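Local coordinates for protein halogenase (Chondromyces crocatus, PDB 3E1T) that probably chlorinates a precursor of the natural product chondrochloren, as a variant FAD-dependent halogenase, at residues F81-E86 and Y375-R380. Numbering follows the deposited sequence.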
loop_
_atom_site.group_PDB
_atom_site.type_symbol
_atom_site.label_atom_id
_atom_site.label_comp_id
_atom_site.label_asym_id
_atom_site.label_seq_id
_atom_site.Cartn_x
_atom_site.Cartn_y
_atom_site.Cartn_z
ATOM N N PHE A 81 0.027 2.000 -19.192
ATOM C CA PHE A 81 -0.598 3.253 -18.786
ATOM C C PHE A 81 -1.149 4.024 -19.964
ATOM O O PHE A 81 -0.467 4.198 -20.976
ATOM C CB PHE A 81 0.405 4.151 -18.069
ATOM C CG PHE A 81 0.637 3.782 -16.638
ATOM C CD1 PHE A 81 1.687 2.950 -16.289
ATOM C CD2 PHE A 81 -0.185 4.282 -15.637
ATOM C CE1 PHE A 81 1.906 2.607 -14.947
ATOM C CE2 PHE A 81 0.023 3.945 -14.297
ATOM C CZ PHE A 81 1.065 3.108 -13.956
ATOM N N ARG A 82 -2.394 4.468 -19.822
ATOM C CA ARG A 82 -2.913 5.563 -20.625
ATOM C C ARG A 82 -2.917 6.804 -19.723
ATOM O O ARG A 82 -3.822 7.013 -18.904
ATOM C CB ARG A 82 -4.285 5.202 -21.222
ATOM C CG ARG A 82 -5.298 6.320 -21.323
ATOM C CD ARG A 82 -5.082 7.245 -22.489
ATOM N NE ARG A 82 -4.024 8.227 -22.271
ATOM C CZ ARG A 82 -4.162 9.377 -21.617
ATOM N NH1 ARG A 82 -5.316 9.705 -21.052
ATOM N NH2 ARG A 82 -3.126 10.195 -21.510
ATOM N N TRP A 83 -1.873 7.615 -19.879
ATOM C CA TRP A 83 -1.503 8.596 -18.876
ATOM C C TRP A 83 -0.435 9.512 -19.443
ATOM O O TRP A 83 0.527 9.047 -20.048
ATOM C CB TRP A 83 -0.911 7.860 -17.671
ATOM C CG TRP A 83 -0.897 8.598 -16.352
ATOM C CD1 TRP A 83 -0.140 9.679 -16.013
ATOM C CD2 TRP A 83 -1.643 8.247 -15.181
ATOM N NE1 TRP A 83 -0.392 10.047 -14.706
ATOM C CE2 TRP A 83 -1.308 9.180 -14.173
ATOM C CE3 TRP A 83 -2.568 7.237 -14.889
ATOM C CZ2 TRP A 83 -1.864 9.128 -12.891
ATOM C CZ3 TRP A 83 -3.127 7.192 -13.614
ATOM C CH2 TRP A 83 -2.768 8.130 -12.633
ATOM N N GLY A 84 -0.604 10.811 -19.219
ATOM C CA GLY A 84 0.365 11.806 -19.655
ATOM C C GLY A 84 -0.118 12.623 -20.838
ATOM O O GLY A 84 -1.319 12.887 -20.986
ATOM N N LYS A 85 0.839 13.002 -21.682
ATOM C CA LYS A 85 0.604 13.846 -22.851
ATOM C C LYS A 85 -0.087 13.099 -23.998
ATOM O O LYS A 85 -1.094 13.570 -24.527
ATOM C CB LYS A 85 1.940 14.429 -23.328
ATOM C CG LYS A 85 1.858 15.856 -23.830
ATOM C CD LYS A 85 3.204 16.348 -24.354
ATOM C CE LYS A 85 3.734 15.475 -25.502
ATOM N NZ LYS A 85 2.774 15.324 -26.644
ATOM N N GLU A 86 0.448 11.934 -24.369
ATOM C CA GLU A 86 -0.041 11.172 -25.528
ATOM C C GLU A 86 -1.273 10.323 -25.183
ATOM O O GLU A 86 -1.385 9.831 -24.059
ATOM C CB GLU A 86 1.081 10.280 -26.081
ATOM C CG GLU A 86 0.951 9.927 -27.566
ATOM C CD GLU A 86 1.819 8.743 -27.996
ATOM O OE1 GLU A 86 1.502 8.126 -29.043
ATOM O OE2 GLU A 86 2.813 8.422 -27.300
ATOM N N TYR A 375 -11.210 18.996 -14.026
ATOM C CA TYR A 375 -11.086 19.546 -12.684
ATOM C C TYR A 375 -10.179 18.655 -11.818
ATOM O O TYR A 375 -9.312 19.172 -11.128
ATOM C CB TYR A 375 -12.456 19.802 -12.030
ATOM C CG TYR A 375 -12.396 20.012 -10.524
ATOM C CD1 TYR A 375 -11.585 21.001 -9.956
ATOM C CD2 TYR A 375 -13.138 19.200 -9.670
ATOM C CE1 TYR A 375 -11.514 21.173 -8.567
ATOM C CE2 TYR A 375 -13.086 19.367 -8.292
ATOM C CZ TYR A 375 -12.273 20.355 -7.743
ATOM O OH TYR A 375 -12.237 20.496 -6.359
ATOM N N PHE A 376 -10.358 17.338 -11.912
ATOM C CA PHE A 376 -9.583 16.358 -11.133
ATOM C C PHE A 376 -8.075 16.521 -11.367
ATOM O O PHE A 376 -7.315 16.710 -10.418
ATOM C CB PHE A 376 -10.067 14.928 -11.455
ATOM C CG PHE A 376 -9.311 13.821 -10.726
ATOM C CD1 PHE A 376 -9.842 13.238 -9.573
ATOM C CD2 PHE A 376 -8.084 13.346 -11.212
ATOM C CE1 PHE A 376 -9.147 12.201 -8.903
ATOM C CE2 PHE A 376 -7.380 12.312 -10.538
ATOM C CZ PHE A 376 -7.919 11.745 -9.395
ATOM N N TRP A 377 -7.643 16.472 -12.625
ATOM C CA TRP A 377 -6.215 16.600 -12.934
ATOM C C TRP A 377 -5.644 17.996 -12.694
ATOM O O TRP A 377 -4.512 18.129 -12.213
ATOM C CB TRP A 377 -5.905 16.079 -14.343
ATOM C CG TRP A 377 -6.248 14.649 -14.453
ATOM C CD1 TRP A 377 -7.373 14.111 -15.022
ATOM C CD2 TRP A 377 -5.504 13.552 -13.912
ATOM N NE1 TRP A 377 -7.360 12.748 -14.885
ATOM C CE2 TRP A 377 -6.224 12.379 -14.207
ATOM C CE3 TRP A 377 -4.289 13.447 -13.221
ATOM C CZ2 TRP A 377 -5.768 11.105 -13.843
ATOM C CZ3 TRP A 377 -3.845 12.182 -12.854
ATOM C CH2 TRP A 377 -4.589 11.032 -13.158
ATOM N N SER A 378 -6.421 19.038 -12.990
ATOM C CA SER A 378 -5.940 20.412 -12.759
ATOM C C SER A 378 -5.651 20.696 -11.276
ATOM O O SER A 378 -4.769 21.484 -10.956
ATOM C CB SER A 378 -6.924 21.444 -13.305
ATOM O OG SER A 378 -8.102 21.473 -12.506
ATOM N N ALA A 379 -6.392 20.044 -10.384
ATOM C CA ALA A 379 -6.178 20.192 -8.941
ATOM C C ALA A 379 -5.092 19.259 -8.378
ATOM O O ALA A 379 -4.765 19.330 -7.186
ATOM C CB ALA A 379 -7.487 19.983 -8.197
ATOM N N ARG A 380 -4.567 18.368 -9.212
ATOM C CA ARG A 380 -3.501 17.456 -8.800
ATOM C C ARG A 380 -2.207 17.728 -9.564
ATOM O O ARG A 380 -1.685 16.880 -10.302
ATOM C CB ARG A 380 -3.971 16.006 -8.882
ATOM C CG ARG A 380 -4.967 15.681 -7.759
ATOM C CD ARG A 380 -5.965 14.620 -8.166
ATOM N NE ARG A 380 -6.976 14.375 -7.125
ATOM C CZ ARG A 380 -8.051 15.126 -6.910
ATOM N NH1 ARG A 380 -8.287 16.195 -7.660
ATOM N NH2 ARG A 380 -8.909 14.807 -5.944
#
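Trp83 and Trp377 make this contact by themselves, as a T-shaped (edge-to-face) pair. Trp377 brings the rim of its six-membered ring down onto one face of Trp83, with the planes at 81° and the two six-membered centroids 5.0 Å apart. The tight spot is small: Trp377 CH2 sits 3.3 Å from Trp83 CZ2, off the ring centre toward the rim. Trp377 CZ3 follows at 3.6 Å from Trp83 CZ2. Trp83 reaches across because its first torsion (chi1 -160°) sets CG opposite the backbone N, carrying the benzo ring toward helix 375-378.

Trp83 NE1 donates to Phe365 O and Trp377 NE1 to Phe215 O, which should fix how each ring is turned. On one face of Trp377, Phe376 CD2 lies 3.6 Å above the ring plane, over its centre. Cutting the Trp83 indole back to an alanine is likely to leave the edge of Trp377 without the face it abuts and Phe365 O without its indole donor.

Away from this buried pair the segments diverge. Lys85 and Glu86 in one segment and Tyr375 and Ser378 in the other are exposed at the protein surface, and no hydrogen bond crosses between the segments. Arg82 NH2 instead binds Glu86 O at 3.1 Å, within its own turn.

Phe365 stacks on Trp83 and Trp219 meets it edge-to-face, so the pair belongs to an aromatic cluster. The side chain of Trp83 is about 12 Å from the bound FAD. In this flavin-dependent halogenase the T-shaped tryptophan pair ties the end of strand 75-82, in the large mixed sheet, to the short helix following the long helix 340-368.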